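Metagenomic carboxyl esterase MGS0156 (Uncultured organism, PDB 5D8M) probably hydrolyses carboxylic ester bonds, as an esterase built on a parallel beta-sheet of the alpha/beta-hydrolase kind. Local coordinates at residues 259-264 with 298-303. Sequence-based numbering, arbitrary orientation.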
loop_
_atom_site.group_PDB
_atom_site.type_symbol
_atom_site.label_atom_id
_atom_site.label_comp_id
_atom_site.label_asym_id
_atom_site.label_seq_id
_atom_site.Cartn_x
_atom_site.Cartn_y
_atom_site.Cartn_z
ATOM N N ALA A 259 -7.811 -17.605 1.177
ATOM C CA ALA A 259 -8.077 -18.484 2.312
ATOM C C ALA A 259 -7.235 -18.090 3.523
ATOM O O ALA A 259 -7.750 -17.966 4.618
ATOM C CB ALA A 259 -7.825 -19.931 1.930
ATOM N N ILE A 260 -5.951 -17.832 3.298
ATOM C CA ILE A 260 -5.022 -17.568 4.385
ATOM C C ILE A 260 -5.433 -16.297 5.140
ATOM O O ILE A 260 -5.164 -16.165 6.335
ATOM C CB ILE A 260 -3.554 -17.435 3.864
ATOM C CG1 ILE A 260 -2.557 -17.507 5.020
ATOM C CG2 ILE A 260 -3.356 -16.162 3.028
ATOM C CD1 ILE A 260 -2.246 -18.918 5.439
ATOM N N LEU A 261 -6.114 -15.387 4.450
ATOM C CA LEU A 261 -6.484 -14.095 5.031
ATOM C C LEU A 261 -7.877 -14.121 5.674
ATOM O O LEU A 261 -8.220 -13.257 6.475
ATOM C CB LEU A 261 -6.444 -13.003 3.967
ATOM C CG LEU A 261 -5.092 -12.717 3.315
ATOM C CD1 LEU A 261 -5.302 -11.616 2.282
ATOM C CD2 LEU A 261 -4.033 -12.308 4.360
ATOM N N ARG A 262 -8.684 -15.118 5.334
ATOM C CA ARG A 262 -10.058 -15.128 5.828
ATOM C C ARG A 262 -10.211 -15.121 7.349
ATOM O O ARG A 262 -11.078 -14.424 7.849
ATOM C CB ARG A 262 -10.825 -16.322 5.254
ATOM C CG ARG A 262 -11.062 -16.176 3.773
ATOM C CD ARG A 262 -12.248 -17.025 3.326
ATOM N NE ARG A 262 -12.375 -16.977 1.881
ATOM C CZ ARG A 262 -11.995 -17.955 1.065
ATOM N NH1 ARG A 262 -11.504 -19.091 1.556
ATOM N NH2 ARG A 262 -12.141 -17.802 -0.248
ATOM N N PRO A 263 -9.392 -15.893 8.088
ATOM C CA PRO A 263 -9.568 -15.777 9.539
ATOM C C PRO A 263 -9.340 -14.358 10.079
ATOM O O PRO A 263 -9.980 -13.963 11.066
ATOM C CB PRO A 263 -8.508 -16.736 10.092
ATOM C CG PRO A 263 -8.337 -17.762 9.021
ATOM C CD PRO A 263 -8.450 -16.978 7.735
ATOM N N PHE A 264 -8.453 -13.601 9.442
ATOM C CA PHE A 264 -8.161 -12.244 9.898
ATOM C C PHE A 264 -9.225 -11.307 9.370
ATOM O O PHE A 264 -9.671 -10.417 10.085
ATOM C CB PHE A 264 -6.743 -11.821 9.462
ATOM C CG PHE A 264 -5.698 -12.816 9.875
ATOM C CD1 PHE A 264 -5.279 -12.876 11.204
ATOM C CD2 PHE A 264 -5.207 -13.754 8.975
ATOM C CE1 PHE A 264 -4.338 -13.838 11.621
ATOM C CE2 PHE A 264 -4.259 -14.722 9.376
ATOM C CZ PHE A 264 -3.824 -14.765 10.695
ATOM N N ASP A 298 -7.983 -8.428 -2.182
ATOM C CA ASP A 298 -7.599 -8.537 -0.782
ATOM C C ASP A 298 -6.185 -7.957 -0.631
ATOM O O ASP A 298 -5.589 -7.497 -1.598
ATOM C CB ASP A 298 -7.719 -9.999 -0.247
ATOM C CG ASP A 298 -6.737 -10.993 -0.923
ATOM O OD1 ASP A 298 -5.605 -10.603 -1.308
ATOM O OD2 ASP A 298 -7.075 -12.202 -1.008
ATOM N N HIS A 299 -5.675 -7.965 0.591
ATOM C CA HIS A 299 -4.414 -7.310 0.919
ATOM C C HIS A 299 -3.254 -7.708 0.013
ATOM O O HIS A 299 -2.451 -6.866 -0.378
ATOM C CB HIS A 299 -4.058 -7.617 2.377
ATOM C CG HIS A 299 -2.944 -6.779 2.911
ATOM N ND1 HIS A 299 -3.077 -5.425 3.140
ATOM C CD2 HIS A 299 -1.671 -7.100 3.255
ATOM C CE1 HIS A 299 -1.940 -4.954 3.620
ATOM N NE2 HIS A 299 -1.071 -5.947 3.693
ATOM N N LEU A 300 -3.165 -8.990 -0.327
ATOM C CA LEU A 300 -2.034 -9.472 -1.125
ATOM C C LEU A 300 -2.267 -9.335 -2.624
ATOM O O LEU A 300 -1.364 -8.978 -3.393
ATOM C CB LEU A 300 -1.741 -10.927 -0.755
ATOM C CG LEU A 300 -1.225 -11.066 0.670
ATOM C CD1 LEU A 300 -0.985 -12.552 0.979
ATOM C CD2 LEU A 300 0.054 -10.255 0.884
ATOM N N ALA A 301 -3.493 -9.555 -3.051
ATOM C CA ALA A 301 -3.793 -9.501 -4.487
ATOM C C ALA A 301 -3.535 -8.120 -5.088
ATOM O O ALA A 301 -3.140 -7.993 -6.242
ATOM C CB ALA A 301 -5.240 -9.919 -4.738
ATOM N N VAL A 302 -3.755 -7.069 -4.314
ATOM C CA VAL A 302 -3.641 -5.728 -4.881
ATOM C C VAL A 302 -2.187 -5.380 -5.257
ATOM O O VAL A 302 -1.958 -4.477 -6.063
ATOM C CB VAL A 302 -4.254 -4.681 -3.891
ATOM C CG1 VAL A 302 -3.349 -4.492 -2.640
ATOM C CG2 VAL A 302 -4.534 -3.354 -4.603
ATOM N N ALA A 303 -1.193 -6.124 -4.760
ATOM C CA ALA A 303 0.185 -5.666 -4.936
ATOM C C ALA A 303 1.279 -6.730 -4.990
ATOM O O ALA A 303 2.353 -6.458 -5.510
ATOM C CB ALA A 303 0.530 -4.667 -3.816
#
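The loop after strand 290-293, which probably carries the catalytic histidine of this alpha/beta-hydrolase fold, meets segment 259-264, which runs into helix 262-269, where L261 packs on D298, H299 and L300. H299 ND1 is hydrogen-bonded to D276 OD2, and H299 NE2 makes a weak hydrogen bond to S158 OG, a geometry consistent with a Ser-His-Asp catalytic triad; L261 covers the residue just before this histidine. With CG anti to its carbonyl carbon (chi1 -62°), L261 reaches across and sets CD1 over one face of the D298 carboxylate, 3.6 Å from D298 CG. L261 CD1 also lies 4.2 Å from H299 CB and 4.4 Å from L300 CG, so a single branch of the leucine does most of the touching. Beneath it the carboxylate is gripped from two directions. D298 OD2 takes the backbone N-H of S258, tying D298 to the residue just ahead of 259-264. D298 OD1 forms an Asx motif, accepting a nearly straight bond from A301 N (2.9 Å, 166°). Cut back to an alanine here, D298 would probably leave S258 N and A301 N without their acceptor and open a gap under the L261 methyl. D298 OD1 also accepts a weaker, bent bond from L300 N at 3.1 Å.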